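Local coordinates for putative cell surface protein, similar to internalin proteins (Listeria monocytogenes EGD-e, PDB 5KZS) that is of unknown function but is an internalin-like leucine-rich-repeat cell-surface protein, probably related to InlP, which interacts with afadin, at residues L204-T209 with H226-P231; N198-N203 with N219-Y224; F89-T94 with P117-Y122. One frame throughout, in Å; residues are numbered along the deposited sequence.

All three contacts join neighbouring turns of one leucine-rich-repeat solenoid. Interactions 1 and 2 belong to the same pair of turns: each turn first supplies a segment to interaction 2 and then, slightly further along the chain, one to interaction 1. Their centres are 11 Å apart and they touch directly, SE of Met208 packing 4.0 Å from CD2 of Leu222 and Leu227 CD1 3.9 Å from Leu222 CD1. Interaction 3 lies much nearer the N-terminal end of the solenoid. Its centre is 37 Å from that of interaction 1 and 31 Å from that of interaction 2, and its nearest atoms stay about 23 Å and 19 Å from theirs.

Interaction 1: residues L204-T209 with H226-P231; sequences LTNTMT and HLNELP
Leu227 pushes its side chain against the bend made by 204-209. CB lies 3.9 Å from Asn206 O, and a chi1 of -58° keeps CG beside the backbone N, 4.0 Å from Leu204 O. The branches then part: CD2 lies 3.5 Å from Leu204 O and also touches Leu204 CB, while CD1 meets the selenium of Met208, a selenomethionine, with 4.0 Å between CD1 and SE. That selenium rests against Pro231 CG as well, the proline ring crossing the Met208 chain. The backbones run parallel. His226 N bonds to Leu204 O at 2.7 Å, Asn206 N to His226 O, and Asn206 O takes Asn228 N at 2.8 Å plus a weak bond from Glu229 N. This two-strand pairing of 205-206 with 226-227 is a second, short sheet of the leucine-rich-repeat solenoid, formed a few residues after each turn leaves the main parallel sheet. On the face that carries Thr205 and His226, Thr205 OG1 lies 3.6 Å from His226 CB but bonds to Asn203 O, and His226 ND1 bonds to Ser244 O, in the strand that opens the C-terminal sheet. Asn206 OD1 comes against Asn228 CB, their amides turned 79° to each other, and Asn228 ND2 is held by Thr246 O. One water donates to Asn206 OD1 and weakly to Glu229 OE2; another accepts from Met208 N, 2.9 Å from it, and donates to Glu229 O.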
loop_
_atom_site.group_PDB
_atom_site.type_symbol
_atom_site.label_atom_id
_atom_site.label_comp_id
_atom_site.label_asym_id
_atom_site.label_seq_id
_atom_site.Cartn_x
_atom_site.Cartn_y
_atom_site.Cartn_z
ATOM N N LEU A 204 -4.360 11.202 -1.891
ATOM C CA LEU A 204 -3.935 11.955 -3.078
ATOM C C LEU A 204 -5.082 12.865 -3.525
ATOM O O LEU A 204 -6.162 12.390 -3.887
ATOM C CB LEU A 204 -3.540 11.033 -4.228
ATOM C CG LEU A 204 -2.451 9.998 -3.940
ATOM C CD1 LEU A 204 -2.408 9.006 -5.087
ATOM C CD2 LEU A 204 -1.074 10.619 -3.711
ATOM N N THR A 205 -4.834 14.174 -3.494
ATOM C CA THR A 205 -5.875 15.172 -3.654
ATOM C C THR A 205 -5.529 16.112 -4.828
ATOM O O THR A 205 -4.359 16.468 -5.027
ATOM C CB THR A 205 -6.115 15.920 -2.317
ATOM O OG1 THR A 205 -6.552 14.984 -1.322
ATOM C CG2 THR A 205 -7.184 16.988 -2.457
ATOM N N ASN A 206 -6.562 16.472 -5.604
ATOM C CA ASN A 206 -6.445 17.322 -6.787
ATOM C C ASN A 206 -5.622 16.669 -7.911
ATOM O O ASN A 206 -6.187 16.148 -8.874
ATOM C CB ASN A 206 -5.927 18.719 -6.401
ATOM C CG ASN A 206 -6.250 19.797 -7.439
ATOM O OD1 ASN A 206 -6.879 19.563 -8.490
ATOM N ND2 ASN A 206 -5.832 21.006 -7.125
ATOM N N THR A 207 -4.304 16.678 -7.784
ATOM C CA THR A 207 -3.411 16.124 -8.794
ATOM C C THR A 207 -2.260 15.456 -8.066
ATOM O O THR A 207 -2.122 15.585 -6.847
ATOM C CB THR A 207 -2.829 17.221 -9.719
ATOM O OG1 THR A 207 -1.984 18.108 -8.961
ATOM C CG2 THR A 207 -3.926 18.027 -10.385
HETATM N N MSE A 208 -1.434 14.759 -8.832
HETATM C CA MSE A 208 -0.281 14.036 -8.302
HETATM C C MSE A 208 0.794 14.054 -9.346
HETATM O O MSE A 208 0.593 14.529 -10.464
HETATM C CB MSE A 208 -0.695 12.595 -7.961
HETATM C CG MSE A 208 -0.800 11.708 -9.214
HETATM SE SE MSE A 208 -1.468 9.880 -8.878
HETATM C CE MSE A 208 0.335 9.097 -8.660
ATOM N N THR A 209 1.931 13.494 -8.980
ATOM C CA THR A 209 3.083 13.348 -9.853
ATOM C C THR A 209 2.811 12.651 -11.168
ATOM O O THR A 209 2.361 11.528 -11.176
ATOM C CB THR A 209 4.114 12.516 -9.115
ATOM O OG1 THR A 209 4.438 13.200 -7.900
ATOM C CG2 THR A 209 5.359 12.301 -9.965
ATOM N N HIS A 226 -8.576 11.178 -3.975
ATOM C CA HIS A 226 -9.351 12.397 -4.162
ATOM C C HIS A 226 -8.872 13.257 -5.328
ATOM O O HIS A 226 -8.819 14.482 -5.215
ATOM C CB HIS A 226 -9.333 13.200 -2.854
ATOM C CG HIS A 226 -9.555 12.366 -1.628
ATOM N ND1 HIS A 226 -10.807 11.992 -1.189
ATOM C CD2 HIS A 226 -8.678 11.837 -0.747
ATOM C CE1 HIS A 226 -10.691 11.263 -0.094
ATOM N NE2 HIS A 226 -9.409 11.155 0.196
ATOM N N LEU A 227 -8.557 12.625 -6.458
ATOM C CA LEU A 227 -8.021 13.358 -7.613
ATOM C C LEU A 227 -9.113 14.025 -8.460
ATOM O O LEU A 227 -10.165 13.434 -8.701
ATOM C CB LEU A 227 -7.209 12.433 -8.511
ATOM C CG LEU A 227 -6.030 11.715 -7.872
ATOM C CD1 LEU A 227 -5.317 10.885 -8.927
ATOM C CD2 LEU A 227 -5.066 12.698 -7.227
ATOM N N ASN A 228 -8.843 15.259 -8.890
ATOM C CA ASN A 228 -9.643 15.960 -9.887
ATOM C C ASN A 228 -9.131 15.678 -11.289
ATOM O O ASN A 228 -9.836 15.884 -12.263
ATOM C CB ASN A 228 -9.621 17.463 -9.633
ATOM C CG ASN A 228 -10.315 17.842 -8.349
ATOM O OD1 ASN A 228 -9.758 17.669 -7.281
ATOM N ND2 ASN A 228 -11.536 18.354 -8.445
ATOM N N GLU A 229 -7.905 15.197 -11.393
ATOM C CA GLU A 229 -7.271 15.031 -12.682
ATOM C C GLU A 229 -6.189 13.974 -12.545
ATOM O O GLU A 229 -5.460 13.942 -11.553
ATOM C CB GLU A 229 -6.696 16.381 -13.158
ATOM C CG GLU A 229 -5.456 16.306 -14.052
ATOM C CD GLU A 229 -5.216 17.581 -14.836
ATOM O OE1 GLU A 229 -5.273 17.509 -16.083
ATOM O OE2 GLU A 229 -4.980 18.654 -14.217
ATOM N N LEU A 230 -6.097 13.140 -13.572
ATOM C CA LEU A 230 -5.198 12.011 -13.605
ATOM C C LEU A 230 -3.911 12.315 -14.375
ATOM O O LEU A 230 -3.943 13.014 -15.375
ATOM C CB LEU A 230 -5.900 10.821 -14.263
ATOM C CG LEU A 230 -7.270 10.382 -13.718
ATOM C CD1 LEU A 230 -7.762 9.172 -14.494
ATOM C CD2 LEU A 230 -7.256 10.089 -12.222
ATOM N N PRO A 231 -2.776 11.745 -13.932
ATOM C CA PRO A 231 -1.498 11.944 -14.623
ATOM C C PRO A 231 -1.478 11.341 -16.035
ATOM O O PRO A 231 -1.483 10.110 -16.196
ATOM C CB PRO A 231 -0.501 11.225 -13.718
ATOM C CG PRO A 231 -1.309 10.161 -13.049
ATOM C CD PRO A 231 -2.650 10.788 -12.817
HETATM O O HOH W 1 -6.565 19.644 -11.467
HETATM O O HOH W 2 -2.530 14.431 -11.469
#

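Interaction 2: residues N198-N203 with N219-Y224; sequences NLSFNN and NLNLDY
Phe201 and Tyr224 lie in an offset stack, centroids 4.5 Å apart and planes at 20°. Tyr224 CD2 stands over one face of the Phe201 ring, toward its rim, and Phe201 CE2 over one face of the Tyr224 ring; Tyr224 CB adds a CH-pi contact to Phe201, which also stacks with His179. The amides of Asn198 and Asn221 run side by side, planes 2° apart, Asn198 OD1 being 3.4 Å from Asn221 CB. Both have CG anti to the backbone N (chi1 -170° for Asn198), which turns each OD1 toward the backbone two residues on and makes an Asx turn. Ser200 OG donates to Asn198 OD1 at 2.7 Å, and Ser200 N grips the same oxygen; Asn221 OD1 takes Asp223 N at 3.0 Å. Leu199 N bonds to Asn221 O and Phe201 N to Asp223 O. Inside, Leu199 CD1 packs on Leu220 CD1 at 3.7 Å. Asn202 ND2 donates to Leu199 O, within the Asn202 amide plane but above the Leu199 carbonyl plane, and to Leu177 O; Asn202 OD1 takes Leu182 N. Leucines turned inward and a buried asparagine bonding to the backbone of its own and the preceding turn are the hallmark of the leucine-rich-repeat solenoid.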
loop_
_atom_site.group_PDB
_atom_site.type_symbol
_atom_site.label_atom_id
_atom_site.label_comp_id
_atom_site.label_asym_id
_atom_site.label_seq_id
_atom_site.Cartn_x
_atom_site.Cartn_y
_atom_site.Cartn_z
ATOM N N ASN A 198 0.371 0.021 -6.425
ATOM C CA ASN A 198 -0.925 0.120 -5.784
ATOM C C ASN A 198 -0.907 1.280 -4.797
ATOM O O ASN A 198 -0.169 1.225 -3.795
ATOM C CB ASN A 198 -1.249 -1.197 -5.096
ATOM C CG ASN A 198 -2.675 -1.278 -4.607
ATOM O OD1 ASN A 198 -3.424 -0.298 -4.601
ATOM N ND2 ASN A 198 -3.051 -2.466 -4.173
ATOM N N LEU A 199 -1.715 2.311 -5.093
ATOM C CA LEU A 199 -1.864 3.479 -4.218
ATOM C C LEU A 199 -3.308 3.749 -3.781
ATOM O O LEU A 199 -3.635 4.862 -3.375
ATOM C CB LEU A 199 -1.294 4.715 -4.907
ATOM C CG LEU A 199 0.133 4.566 -5.454
ATOM C CD1 LEU A 199 0.488 5.697 -6.387
ATOM C CD2 LEU A 199 1.150 4.475 -4.333
ATOM N N SER A 200 -4.160 2.727 -3.827
ATOM C CA SER A 200 -5.543 2.848 -3.370
ATOM C C SER A 200 -5.659 3.170 -1.872
ATOM O O SER A 200 -4.742 2.887 -1.098
ATOM C CB SER A 200 -6.289 1.549 -3.672
ATOM O OG SER A 200 -5.561 0.432 -3.189
ATOM N N PHE A 201 -6.786 3.755 -1.475
ATOM C CA PHE A 201 -7.038 4.207 -0.088
ATOM C C PHE A 201 -5.870 5.024 0.486
ATOM O O PHE A 201 -5.211 4.631 1.478
ATOM C CB PHE A 201 -7.330 3.060 0.864
ATOM C CG PHE A 201 -8.424 2.140 0.433
ATOM C CD1 PHE A 201 -8.154 1.085 -0.449
ATOM C CD2 PHE A 201 -9.703 2.246 0.989
ATOM C CE1 PHE A 201 -9.149 0.181 -0.804
ATOM C CE2 PHE A 201 -10.707 1.350 0.632
ATOM C CZ PHE A 201 -10.430 0.317 -0.268
ATOM N N ASN A 202 -5.609 6.147 -0.176
ATOM C CA ASN A 202 -4.640 7.127 0.275
ATOM C C ASN A 202 -5.331 8.501 0.288
ATOM O O ASN A 202 -6.574 8.577 0.246
ATOM C CB ASN A 202 -3.389 7.069 -0.626
ATOM C CG ASN A 202 -2.386 6.014 -0.178
ATOM O OD1 ASN A 202 -1.635 6.203 0.782
ATOM N ND2 ASN A 202 -2.352 4.906 -0.900
ATOM N N ASN A 203 -4.533 9.566 0.376
ATOM C CA ASN A 203 -5.026 10.927 0.461
ATOM C C ASN A 203 -4.544 11.800 -0.711
ATOM O O ASN A 203 -4.356 13.005 -0.547
ATOM C CB ASN A 203 -4.565 11.518 1.803
ATOM C CG ASN A 203 -5.498 12.591 2.316
ATOM O OD1 ASN A 203 -5.221 13.783 2.196
ATOM N ND2 ASN A 203 -6.619 12.170 2.884
ATOM N N ASN A 219 -0.311 -1.188 -14.377
ATOM C CA ASN A 219 -1.377 -1.117 -13.393
ATOM C C ASN A 219 -1.033 -0.105 -12.320
ATOM O O ASN A 219 -0.118 -0.329 -11.521
ATOM C CB ASN A 219 -1.593 -2.508 -12.779
ATOM C CG ASN A 219 -2.463 -2.494 -11.515
ATOM O OD1 ASN A 219 -2.334 -3.383 -10.662
ATOM N ND2 ASN A 219 -3.360 -1.505 -11.394
ATOM N N LEU A 220 -1.786 0.989 -12.298
ATOM C CA LEU A 220 -1.647 2.022 -11.293
ATOM C C LEU A 220 -2.974 2.135 -10.591
ATOM O O LEU A 220 -3.908 2.773 -11.087
ATOM C CB LEU A 220 -1.256 3.354 -11.941
ATOM C CG LEU A 220 -1.151 4.607 -11.048
ATOM C CD1 LEU A 220 -0.313 4.384 -9.797
ATOM C CD2 LEU A 220 -0.557 5.760 -11.834
ATOM N N ASN A 221 -3.078 1.504 -9.440
ATOM C CA ASN A 221 -4.337 1.503 -8.728
ATOM C C ASN A 221 -4.489 2.807 -7.955
ATOM O O ASN A 221 -3.742 3.053 -7.005
ATOM C CB ASN A 221 -4.415 0.307 -7.793
ATOM C CG ASN A 221 -5.809 0.083 -7.246
ATOM O OD1 ASN A 221 -6.620 1.014 -7.175
ATOM N ND2 ASN A 221 -6.104 -1.160 -6.858
ATOM N N LEU A 222 -5.456 3.629 -8.367
ATOM C CA LEU A 222 -5.758 4.873 -7.673
ATOM C C LEU A 222 -7.122 4.909 -6.990
ATOM O O LEU A 222 -7.539 5.968 -6.533
ATOM C CB LEU A 222 -5.638 6.031 -8.656
ATOM C CG LEU A 222 -4.285 6.155 -9.360
ATOM C CD1 LEU A 222 -4.288 7.348 -10.295
ATOM C CD2 LEU A 222 -3.152 6.293 -8.359
ATOM N N ASP A 223 -7.798 3.762 -6.893
ATOM C CA ASP A 223 -9.115 3.652 -6.251
ATOM C C ASP A 223 -9.135 4.314 -4.867
ATOM O O ASP A 223 -8.158 4.288 -4.173
ATOM C CB ASP A 223 -9.502 2.166 -6.126
ATOM C CG ASP A 223 -11.019 1.920 -6.143
ATOM O OD1 ASP A 223 -11.745 2.596 -6.911
ATOM O OD2 ASP A 223 -11.489 1.015 -5.408
ATOM N N TYR A 224 -10.244 4.932 -4.491
ATOM C CA TYR A 224 -10.404 5.587 -3.182
ATOM C C TYR A 224 -9.340 6.643 -2.841
ATOM O O TYR A 224 -8.723 6.620 -1.774
ATOM C CB TYR A 224 -10.498 4.534 -2.083
ATOM C CG TYR A 224 -11.798 3.787 -2.040
ATOM C CD1 TYR A 224 -12.949 4.408 -1.562
ATOM C CD2 TYR A 224 -11.877 2.449 -2.429
ATOM C CE1 TYR A 224 -14.153 3.729 -1.489
ATOM C CE2 TYR A 224 -13.078 1.753 -2.355
ATOM C CZ TYR A 224 -14.215 2.399 -1.885
ATOM O OH TYR A 224 -15.424 1.743 -1.809
#

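Interaction 3: residues F89-T94 with P117-Y122; sequences FPDIST and PDYQNY
Asp91 reaches across to 117-122 with CG anti to its backbone N (chi1 -171°), which presents both carboxylate oxygens to the opposing segment. OD2 receives Gln120 N at 3.0 Å, almost straight at the hydrogen (174°) though from the syn side and out of the carboxylate plane. OD1 uses its syn lone pair for Asn121 N and takes a weak bond from Asn121 ND2, so two consecutive backbone N-H groups and one amide hold the carboxylate. Two tyrosines reach back. For Tyr119, chi1 of -70° sets CG beside the backbone N and carries the ring along 89-94, Phe89 O and Asp91 CB at its edge; its OH donates to Phe89 O at 2.5 Å. Both segments belong to the connections between successive strands of the parallel sheet, the returning side of the leucine-rich-repeat solenoid, with Phe89 packed inward on Leu101 and Phe103. Tyr122 swings its ring alongside, CD2 resting over one face of Tyr119 while Pro117 CB lies over the opposite face. Tyr122 OH donates to Pro90 O at 2.6 Å and accepts from Ile92 N at 3.1 Å, and Phe89 CE2 approaches that oxygen to 3.5 Å. A water accepts from Phe89 N and donates to Tyr119 OH.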
loop_
_atom_site.group_PDB
_atom_site.type_symbol
_atom_site.label_atom_id
_atom_site.label_comp_id
_atom_site.label_asym_id
_atom_site.label_seq_id
_atom_site.Cartn_x
_atom_site.Cartn_y
_atom_site.Cartn_z
ATOM N N PHE A 89 12.603 -7.816 12.222
ATOM C CA PHE A 89 13.378 -9.034 12.030
ATOM C C PHE A 89 14.812 -8.585 11.755
ATOM O O PHE A 89 15.019 -7.730 10.889
ATOM C CB PHE A 89 12.856 -9.868 10.870
ATOM C CG PHE A 89 13.494 -11.225 10.784
ATOM C CD1 PHE A 89 13.078 -12.260 11.635
ATOM C CD2 PHE A 89 14.531 -11.470 9.883
ATOM C CE1 PHE A 89 13.677 -13.506 11.581
ATOM C CE2 PHE A 89 15.125 -12.724 9.819
ATOM C CZ PHE A 89 14.700 -13.740 10.671
ATOM N N PRO A 90 15.798 -9.150 12.484
ATOM C CA PRO A 90 17.151 -8.602 12.423
ATOM C C PRO A 90 17.924 -8.969 11.155
ATOM O O PRO A 90 17.492 -9.822 10.377
ATOM C CB PRO A 90 17.825 -9.203 13.659
ATOM C CG PRO A 90 17.130 -10.501 13.871
ATOM C CD PRO A 90 15.726 -10.328 13.374
ATOM N N ASP A 91 19.064 -8.299 10.982
ATOM C CA ASP A 91 19.941 -8.469 9.834
ATOM C C ASP A 91 21.064 -9.411 10.243
ATOM O O ASP A 91 22.158 -8.971 10.573
ATOM C CB ASP A 91 20.497 -7.098 9.426
ATOM C CG ASP A 91 21.265 -7.117 8.099
ATOM O OD1 ASP A 91 21.359 -8.171 7.421
ATOM O OD2 ASP A 91 21.768 -6.028 7.720
ATOM N N ILE A 92 20.784 -10.711 10.215
ATOM C CA ILE A 92 21.745 -11.732 10.629
ATOM C C ILE A 92 22.408 -12.400 9.436
ATOM O O ILE A 92 21.853 -12.453 8.347
ATOM C CB ILE A 92 21.086 -12.792 11.540
ATOM C CG1 ILE A 92 20.126 -13.728 10.777
ATOM C CG2 ILE A 92 20.342 -12.106 12.681
ATOM C CD1 ILE A 92 19.584 -14.865 11.624
ATOM N N SER A 93 23.587 -12.951 9.666
ATOM C CA SER A 93 24.396 -13.532 8.596
ATOM C C SER A 93 24.174 -15.039 8.400
ATOM O O SER A 93 24.818 -15.644 7.542
ATOM C CB SER A 93 25.866 -13.256 8.885
ATOM O OG SER A 93 26.232 -13.821 10.129
ATOM N N THR A 94 23.265 -15.643 9.168
ATOM C CA THR A 94 23.030 -17.090 9.087
ATOM C C THR A 94 21.894 -17.519 8.179
ATOM O O THR A 94 21.523 -18.679 8.218
ATOM C CB THR A 94 22.786 -17.704 10.479
ATOM O OG1 THR A 94 21.685 -17.053 11.116
ATOM C CG2 THR A 94 24.025 -17.580 11.344
ATOM N N PRO A 117 14.992 -2.477 8.444
ATOM C CA PRO A 117 16.426 -2.222 8.227
ATOM C C PRO A 117 16.840 -2.097 6.754
ATOM O O PRO A 117 16.143 -2.555 5.864
ATOM C CB PRO A 117 17.098 -3.454 8.853
ATOM C CG PRO A 117 16.151 -3.928 9.894
ATOM C CD PRO A 117 14.775 -3.613 9.367
ATOM N N ASP A 118 17.975 -1.466 6.510
ATOM C CA ASP A 118 18.595 -1.477 5.192
ATOM C C ASP A 118 19.426 -2.764 5.150
ATOM O O ASP A 118 20.626 -2.740 5.375
ATOM C CB ASP A 118 19.452 -0.207 5.028
ATOM C CG ASP A 118 20.158 -0.117 3.680
ATOM O OD1 ASP A 118 19.781 -0.804 2.715
ATOM O OD2 ASP A 118 21.117 0.671 3.581
ATOM N N TYR A 119 18.764 -3.886 4.882
ATOM C CA TYR A 119 19.375 -5.219 5.029
ATOM C C TYR A 119 20.575 -5.467 4.107
ATOM O O TYR A 119 20.489 -5.301 2.886
ATOM C CB TYR A 119 18.359 -6.336 4.771
ATOM C CG TYR A 119 17.261 -6.513 5.806
ATOM C CD1 TYR A 119 17.552 -6.895 7.115
ATOM C CD2 TYR A 119 15.915 -6.371 5.457
ATOM C CE1 TYR A 119 16.535 -7.102 8.054
ATOM C CE2 TYR A 119 14.894 -6.570 6.387
ATOM C CZ TYR A 119 15.200 -6.939 7.683
ATOM O OH TYR A 119 14.177 -7.130 8.593
ATOM N N GLN A 120 21.685 -5.882 4.718
ATOM C CA GLN A 120 22.922 -6.202 4.010
ATOM C C GLN A 120 23.162 -7.712 3.826
ATOM O O GLN A 120 23.831 -8.111 2.863
ATOM C CB GLN A 120 24.104 -5.583 4.763
ATOM C CG GLN A 120 24.012 -4.073 4.948
ATOM C CD GLN A 120 24.008 -3.330 3.620
ATOM O OE1 GLN A 120 24.959 -3.429 2.847
ATOM N NE2 GLN A 120 22.927 -2.600 3.337
ATOM N N ASN A 121 22.632 -8.546 4.733
ATOM C CA ASN A 121 22.912 -9.992 4.722
ATOM C C ASN A 121 21.940 -10.871 3.930
ATOM O O ASN A 121 22.139 -12.082 3.853
ATOM C CB ASN A 121 23.028 -10.516 6.150
ATOM C CG ASN A 121 24.181 -9.884 6.899
ATOM O OD1 ASN A 121 25.345 -10.119 6.572
ATOM N ND2 ASN A 121 23.869 -9.081 7.901
ATOM N N TYR A 122 20.924 -10.267 3.315
ATOM C CA TYR A 122 19.986 -10.983 2.437
ATOM C C TYR A 122 20.083 -10.435 0.992
ATOM O O TYR A 122 19.148 -9.787 0.505
ATOM C CB TYR A 122 18.559 -10.877 2.998
ATOM C CG TYR A 122 18.468 -11.062 4.501
ATOM C CD1 TYR A 122 19.077 -12.147 5.131
ATOM C CD2 TYR A 122 17.771 -10.153 5.298
ATOM C CE1 TYR A 122 19.005 -12.316 6.508
ATOM C CE2 TYR A 122 17.688 -10.320 6.676
ATOM C CZ TYR A 122 18.306 -11.402 7.275
ATOM O OH TYR A 122 18.229 -11.568 8.638
HETATM O O HOH W 3 12.030 -6.136 10.134
#